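PDB 2F2B: aquaporin AqpM, which forms a tetrameric membrane channel that lets water move in either direction under osmotic pressure and transiently increases the initial flux of glycerol. Local coordinates for residues I13-L18 and C79-A84. Residues are numbered along the deposited sequence; the frame is centred on the assembly and turned at random.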
loop_
_atom_site.group_PDB
_atom_site.type_symbol
_atom_site.label_atom_id
_atom_site.label_comp_id
_atom_site.label_asym_id
_atom_site.label_seq_id
_atom_site.Cartn_x
_atom_site.Cartn_y
_atom_site.Cartn_z
ATOM N N ILE A 13 -25.745 -1.985 1.467
ATOM C CA ILE A 13 -24.833 -0.896 1.125
ATOM C C ILE A 13 -23.383 -1.376 1.089
ATOM O O ILE A 13 -22.638 -1.065 0.154
ATOM C CB ILE A 13 -24.961 0.266 2.135
ATOM C CG1 ILE A 13 -26.334 0.928 1.984
ATOM C CG2 ILE A 13 -23.848 1.294 1.911
ATOM C CD1 ILE A 13 -26.661 1.929 3.076
ATOM N N GLY A 14 -22.992 -2.139 2.105
ATOM C CA GLY A 14 -21.629 -2.638 2.173
ATOM C C GLY A 14 -21.256 -3.537 1.012
ATOM O O GLY A 14 -20.152 -3.440 0.476
ATOM N N THR A 15 -22.165 -4.420 0.614
ATOM C CA THR A 15 -21.867 -5.320 -0.490
ATOM C C THR A 15 -21.913 -4.561 -1.816
ATOM O O THR A 15 -21.184 -4.884 -2.749
ATOM C CB THR A 15 -22.841 -6.513 -0.510
ATOM O OG1 THR A 15 -22.963 -7.041 0.820
ATOM C CG2 THR A 15 -22.305 -7.609 -1.416
ATOM N N PHE A 16 -22.771 -3.548 -1.889
ATOM C CA PHE A 16 -22.872 -2.708 -3.078
ATOM C C PHE A 16 -21.498 -2.046 -3.271
ATOM O O PHE A 16 -20.951 -2.027 -4.373
ATOM C CB PHE A 16 -23.960 -1.639 -2.856
ATOM C CG PHE A 16 -24.027 -0.581 -3.933
ATOM C CD1 PHE A 16 -23.034 0.389 -4.049
ATOM C CD2 PHE A 16 -25.097 -0.544 -4.820
ATOM C CE1 PHE A 16 -23.104 1.379 -5.033
ATOM C CE2 PHE A 16 -25.176 0.442 -5.807
ATOM C CZ PHE A 16 -24.178 1.403 -5.912
ATOM N N ILE A 17 -20.953 -1.511 -2.184
ATOM C CA ILE A 17 -19.651 -0.841 -2.214
ATOM C C ILE A 17 -18.542 -1.803 -2.626
ATOM O O ILE A 17 -17.706 -1.485 -3.481
ATOM C CB ILE A 17 -19.321 -0.236 -0.827
ATOM C CG1 ILE A 17 -20.230 0.974 -0.575
ATOM C CG2 ILE A 17 -17.840 0.161 -0.755
ATOM C CD1 ILE A 17 -20.232 1.468 0.864
ATOM N N LEU A 18 -18.544 -2.983 -2.019
ATOM C CA LEU A 18 -17.542 -3.998 -2.319
ATOM C C LEU A 18 -17.485 -4.313 -3.818
ATOM O O LEU A 18 -16.409 -4.325 -4.418
ATOM C CB LEU A 18 -17.852 -5.268 -1.513
ATOM C CG LEU A 18 -16.866 -6.439 -1.560
ATOM C CD1 LEU A 18 -17.036 -7.299 -0.307
ATOM C CD2 LEU A 18 -17.096 -7.260 -2.814
ATOM N N CYS A 79 -20.943 -5.706 9.418
ATOM C CA CYS A 79 -20.375 -5.629 8.070
ATOM C C CYS A 79 -19.790 -6.943 7.552
ATOM O O CYS A 79 -18.590 -7.039 7.283
ATOM C CB CYS A 79 -19.310 -4.523 8.008
ATOM S SG CYS A 79 -18.847 -4.030 6.321
ATOM N N HIS A 80 -20.645 -7.955 7.410
ATOM C CA HIS A 80 -20.215 -9.254 6.897
ATOM C C HIS A 80 -19.962 -9.136 5.395
ATOM O O HIS A 80 -18.940 -9.608 4.889
ATOM C CB HIS A 80 -21.302 -10.318 7.103
ATOM C CG HIS A 80 -21.652 -10.582 8.536
ATOM N ND1 HIS A 80 -22.515 -11.591 8.908
ATOM C CD2 HIS A 80 -21.286 -9.957 9.680
ATOM C CE1 HIS A 80 -22.666 -11.575 10.221
ATOM N NE2 HIS A 80 -21.932 -10.595 10.713
ATOM N N ILE A 81 -20.926 -8.522 4.707
ATOM C CA ILE A 81 -20.920 -8.301 3.256
ATOM C C ILE A 81 -20.355 -9.468 2.452
ATOM O O ILE A 81 -19.760 -9.284 1.383
ATOM C CB ILE A 81 -20.175 -6.983 2.891
ATOM C CG1 ILE A 81 -18.701 -7.053 3.308
ATOM C CG2 ILE A 81 -20.866 -5.807 3.587
ATOM C CD1 ILE A 81 -17.878 -5.835 2.877
ATOM N N ASN A 82 -20.601 -10.674 2.957
ATOM C CA ASN A 82 -20.105 -11.902 2.347
ATOM C C ASN A 82 -20.882 -13.093 2.926
ATOM O O ASN A 82 -20.782 -13.378 4.113
ATOM C CB ASN A 82 -18.621 -12.048 2.692
ATOM C CG ASN A 82 -17.969 -13.234 2.019
ATOM O OD1 ASN A 82 -18.636 -14.194 1.630
ATOM N ND2 ASN A 82 -16.647 -13.178 1.891
ATOM N N PRO A 83 -21.662 -13.799 2.092
ATOM C CA PRO A 83 -22.430 -14.952 2.579
ATOM C C PRO A 83 -21.567 -16.006 3.273
ATOM O O PRO A 83 -22.012 -16.657 4.223
ATOM C CB PRO A 83 -23.087 -15.489 1.307
ATOM C CG PRO A 83 -23.311 -14.236 0.506
ATOM C CD PRO A 83 -22.004 -13.491 0.692
ATOM N N ALA A 84 -20.333 -16.178 2.799
ATOM C CA ALA A 84 -19.435 -17.159 3.398
ATOM C C ALA A 84 -19.019 -16.757 4.816
ATOM O O ALA A 84 -18.798 -17.619 5.672
ATOM C CB ALA A 84 -18.200 -17.349 2.517
#
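I81, the residue just ahead of the first NPA motif of the aquaporin fold, lies against helix 4-33 across G14, T15 and L18, a worked example of how a pore-forming loop is seated on a membrane-spanning helix: it packs on residues 13-18 by van der Waals contact, with no hydrogen bond between 13-18 and 79-84, and the polar hold comes from E11, one turn earlier in the same helix. Its two branches divide the work. CG2 lies against the bare backbone of G14 and T15, 3.5 Å from G14 C. The other branch reaches along the helix until I81 CD1 meets L18 CD1 at 3.6 Å, one methyl against another, the two side chains crossing at a slant. A chi1 of 63° sets CG1 between the backbone N and carbonyl carbon, and this spreads the branches over G14 and L18. T15 and I81 run past each other in opposite directions, with T15 OG1 3.4 Å from I81 CA; that hydroxyl is hydrogen-bonded to E11 O.

Beyond this first shell, the loop backbone is held by polar groups. The carboxylate of E11 accepts from the N-H groups of both H80 and I81, while I81 O receives ND2 of N199, from the second NPA motif, so that the loops leading into the two half-helices are joined near the pore. N82 offers ND2 to L198 O and to a bound glycerol, probably from the crystallisation liquor. Its OD1 caps helix 83-91, taking the N-H of A84 at 2.9 Å, with the donor 37° out of the carbonyl plane.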